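Local coordinates for protein blue-light receptor of the bluf-family (Rhodobacter sphaeroides, PDB 2BYC) that probably senses blue light through a bound flavin, here flavin mononucleotide, as a small photoreceptor of the BLUF family, at residues E111-S116 with A122-T127. Residues are numbered along the deposited sequence; the frame is centred on the assembly and turned at random.
Sequences ERLDLS and AELHRT
Leu124 reaches out from helix 120-131 with one methyl, CD1, and meets two leucines of the loop that leads up to that helix. The bond from its CA to its CB already aims at the loop, whereas those of Leu113 and Leu115 run across the line of approach and only their branch ends turn in. CD2 of Leu113 comes to 4.0 Å from Leu124 CD1, and CD1 of Leu115 lies 4.2 Å from the same methyl. Each loop side chain crosses that of Leu124 at about a right angle, making methyl-to-methyl contacts instead of lying alongside it. In Leu113 CG is set opposite the carbonyl carbon (chi1 -63°), a turn that carries CD2 inward although the backbones stay well apart, with 9.3 Å between the CA atoms of Leu113 and Leu124. The two loop leucines also rest on Val51 of strand 49-55, and Leu103 of helix 100-106 touches both Leu113 and Leu124. The cluster thus joins loop, strand and both C-terminal helices on the sheet of this BLUF domain, with the side chain of Leu113 about 10 Å from the bound flavin mononucleotide. Leu113 and Leu124 are both buried, and Leu124 also packs on Leu110, just ahead of the loop segment 111-116. Across the contact there is no hydrogen bond or ion pair, and little surface is buried; loop and helix meet here through dispersion and the exclusion of water, a contact without the directional demands of polar bonds.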
loop_
_atom_site.group_PDB
_atom_site.type_symbol
_atom_site.label_atom_id
_atom_site.label_comp_id
_atom_site.label_asym_id
_atom_site.label_seq_id
_atom_site.Cartn_x
_atom_site.Cartn_y
_atom_site.Cartn_z
ATOM N N GLU A 111 -1.781 9.830 10.649
ATOM C CA GLU A 111 -1.976 10.583 9.406
ATOM C C GLU A 111 -0.621 11.047 8.853
ATOM O O GLU A 111 -0.457 11.194 7.646
ATOM C CB GLU A 111 -2.987 11.755 9.611
ATOM C CG GLU A 111 -2.877 12.955 8.602
ATOM C CD GLU A 111 -3.186 14.366 9.202
ATOM O OE1 GLU A 111 -4.078 14.523 10.082
ATOM O OE2 GLU A 111 -2.533 15.343 8.761
ATOM N N ARG A 112 0.365 11.240 9.736
ATOM C CA ARG A 112 1.648 11.716 9.297
ATOM C C ARG A 112 2.390 10.621 8.542
ATOM O O ARG A 112 3.264 10.934 7.727
ATOM C CB ARG A 112 2.516 12.279 10.444
ATOM C CG ARG A 112 2.074 13.708 10.884
ATOM C CD ARG A 112 3.243 14.583 11.400
ATOM N NE ARG A 112 2.705 15.591 12.334
ATOM C CZ ARG A 112 3.390 16.309 13.232
ATOM N NH1 ARG A 112 4.704 16.186 13.368
ATOM N NH2 ARG A 112 2.725 17.160 14.019
ATOM N N LEU A 113 2.079 9.352 8.836
ATOM C CA LEU A 113 2.767 8.232 8.120
ATOM C C LEU A 113 4.310 8.283 8.307
ATOM O O LEU A 113 5.143 8.122 7.359
ATOM C CB LEU A 113 2.408 8.263 6.651
ATOM C CG LEU A 113 0.946 8.056 6.291
ATOM C CD1 LEU A 113 0.900 7.899 4.775
ATOM C CD2 LEU A 113 0.489 6.805 6.947
ATOM N N ASP A 114 4.681 8.499 9.545
ATOM C CA ASP A 114 6.073 8.628 9.830
ATOM C C ASP A 114 6.597 7.246 10.035
ATOM O O ASP A 114 7.769 7.012 9.715
ATOM C CB ASP A 114 6.349 9.558 10.987
ATOM C CG ASP A 114 6.841 10.890 10.504
ATOM O OD1 ASP A 114 7.513 10.843 9.440
ATOM O OD2 ASP A 114 6.548 11.974 11.117
ATOM N N LEU A 115 5.690 6.336 10.443
ATOM C CA LEU A 115 6.003 4.975 10.892
ATOM C C LEU A 115 7.102 4.910 11.970
ATOM O O LEU A 115 7.930 4.016 11.919
ATOM C CB LEU A 115 6.409 4.041 9.712
ATOM C CG LEU A 115 5.419 3.351 8.757
ATOM C CD1 LEU A 115 4.125 4.064 8.488
ATOM C CD2 LEU A 115 6.169 3.018 7.478
ATOM N N SER A 116 7.121 5.832 12.930
ATOM C CA SER A 116 8.174 5.805 13.938
ATOM C C SER A 116 7.817 4.879 15.052
ATOM O O SER A 116 8.690 4.311 15.703
ATOM C CB SER A 116 8.315 7.164 14.553
ATOM O OG SER A 116 8.210 8.149 13.564
ATOM N N ALA A 122 1.075 -2.239 11.828
ATOM C CA ALA A 122 0.086 -3.135 12.335
ATOM C C ALA A 122 -1.216 -2.412 12.622
ATOM O O ALA A 122 -2.297 -2.925 12.380
ATOM C CB ALA A 122 0.579 -3.714 13.610
ATOM N N GLU A 123 -1.097 -1.231 13.193
ATOM C CA GLU A 123 -2.247 -0.378 13.500
ATOM C C GLU A 123 -2.963 0.053 12.270
ATOM O O GLU A 123 -4.176 -0.043 12.226
ATOM C CB GLU A 123 -1.792 0.891 14.217
ATOM C CG GLU A 123 -2.952 1.838 14.599
ATOM C CD GLU A 123 -3.386 1.678 16.056
ATOM O OE1 GLU A 123 -4.192 2.517 16.544
ATOM O OE2 GLU A 123 -2.897 0.726 16.714
ATOM N N LEU A 124 -2.210 0.562 11.290
ATOM C CA LEU A 124 -2.777 0.951 10.001
ATOM C C LEU A 124 -3.488 -0.236 9.395
ATOM O O LEU A 124 -4.633 -0.125 8.967
ATOM C CB LEU A 124 -1.690 1.508 9.068
ATOM C CG LEU A 124 -1.229 2.952 9.395
ATOM C CD1 LEU A 124 0.062 3.230 8.654
ATOM C CD2 LEU A 124 -2.294 4.074 9.098
ATOM N N HIS A 125 -2.840 -1.392 9.427
ATOM C CA HIS A 125 -3.443 -2.589 8.833
ATOM C C HIS A 125 -4.769 -2.970 9.525
ATOM O O HIS A 125 -5.736 -3.337 8.902
ATOM C CB HIS A 125 -2.476 -3.779 8.896
ATOM C CG HIS A 125 -1.346 -3.739 7.910
ATOM N ND1 HIS A 125 -1.326 -2.922 6.795
ATOM C CD2 HIS A 125 -0.206 -4.455 7.864
ATOM C CE1 HIS A 125 -0.215 -3.135 6.120
ATOM N NE2 HIS A 125 0.477 -4.072 6.739
ATOM N N ARG A 126 -4.762 -2.899 10.831
ATOM C CA ARG A 126 -5.889 -3.243 11.649
ATOM C C ARG A 126 -7.055 -2.300 11.397
ATOM O O ARG A 126 -8.175 -2.714 11.175
ATOM C CB ARG A 126 -5.445 -3.136 13.113
ATOM C CG ARG A 126 -6.435 -3.589 14.152
ATOM C CD ARG A 126 -5.925 -3.321 15.570
ATOM N NE ARG A 126 -6.358 -2.014 16.003
ATOM C CZ ARG A 126 -5.541 -1.104 16.509
ATOM N NH1 ARG A 126 -4.244 -1.390 16.677
ATOM N NH2 ARG A 126 -6.030 0.095 16.841
ATOM N N THR A 127 -6.806 -1.018 11.441
ATOM C CA THR A 127 -7.915 -0.126 11.377
ATOM C C THR A 127 -8.456 -0.030 9.974
ATOM O O THR A 127 -9.666 0.060 9.763
ATOM C CB THR A 127 -7.542 1.251 11.957
ATOM O OG1 THR A 127 -6.711 1.966 11.050
ATOM C CG2 THR A 127 -6.806 1.091 13.262
#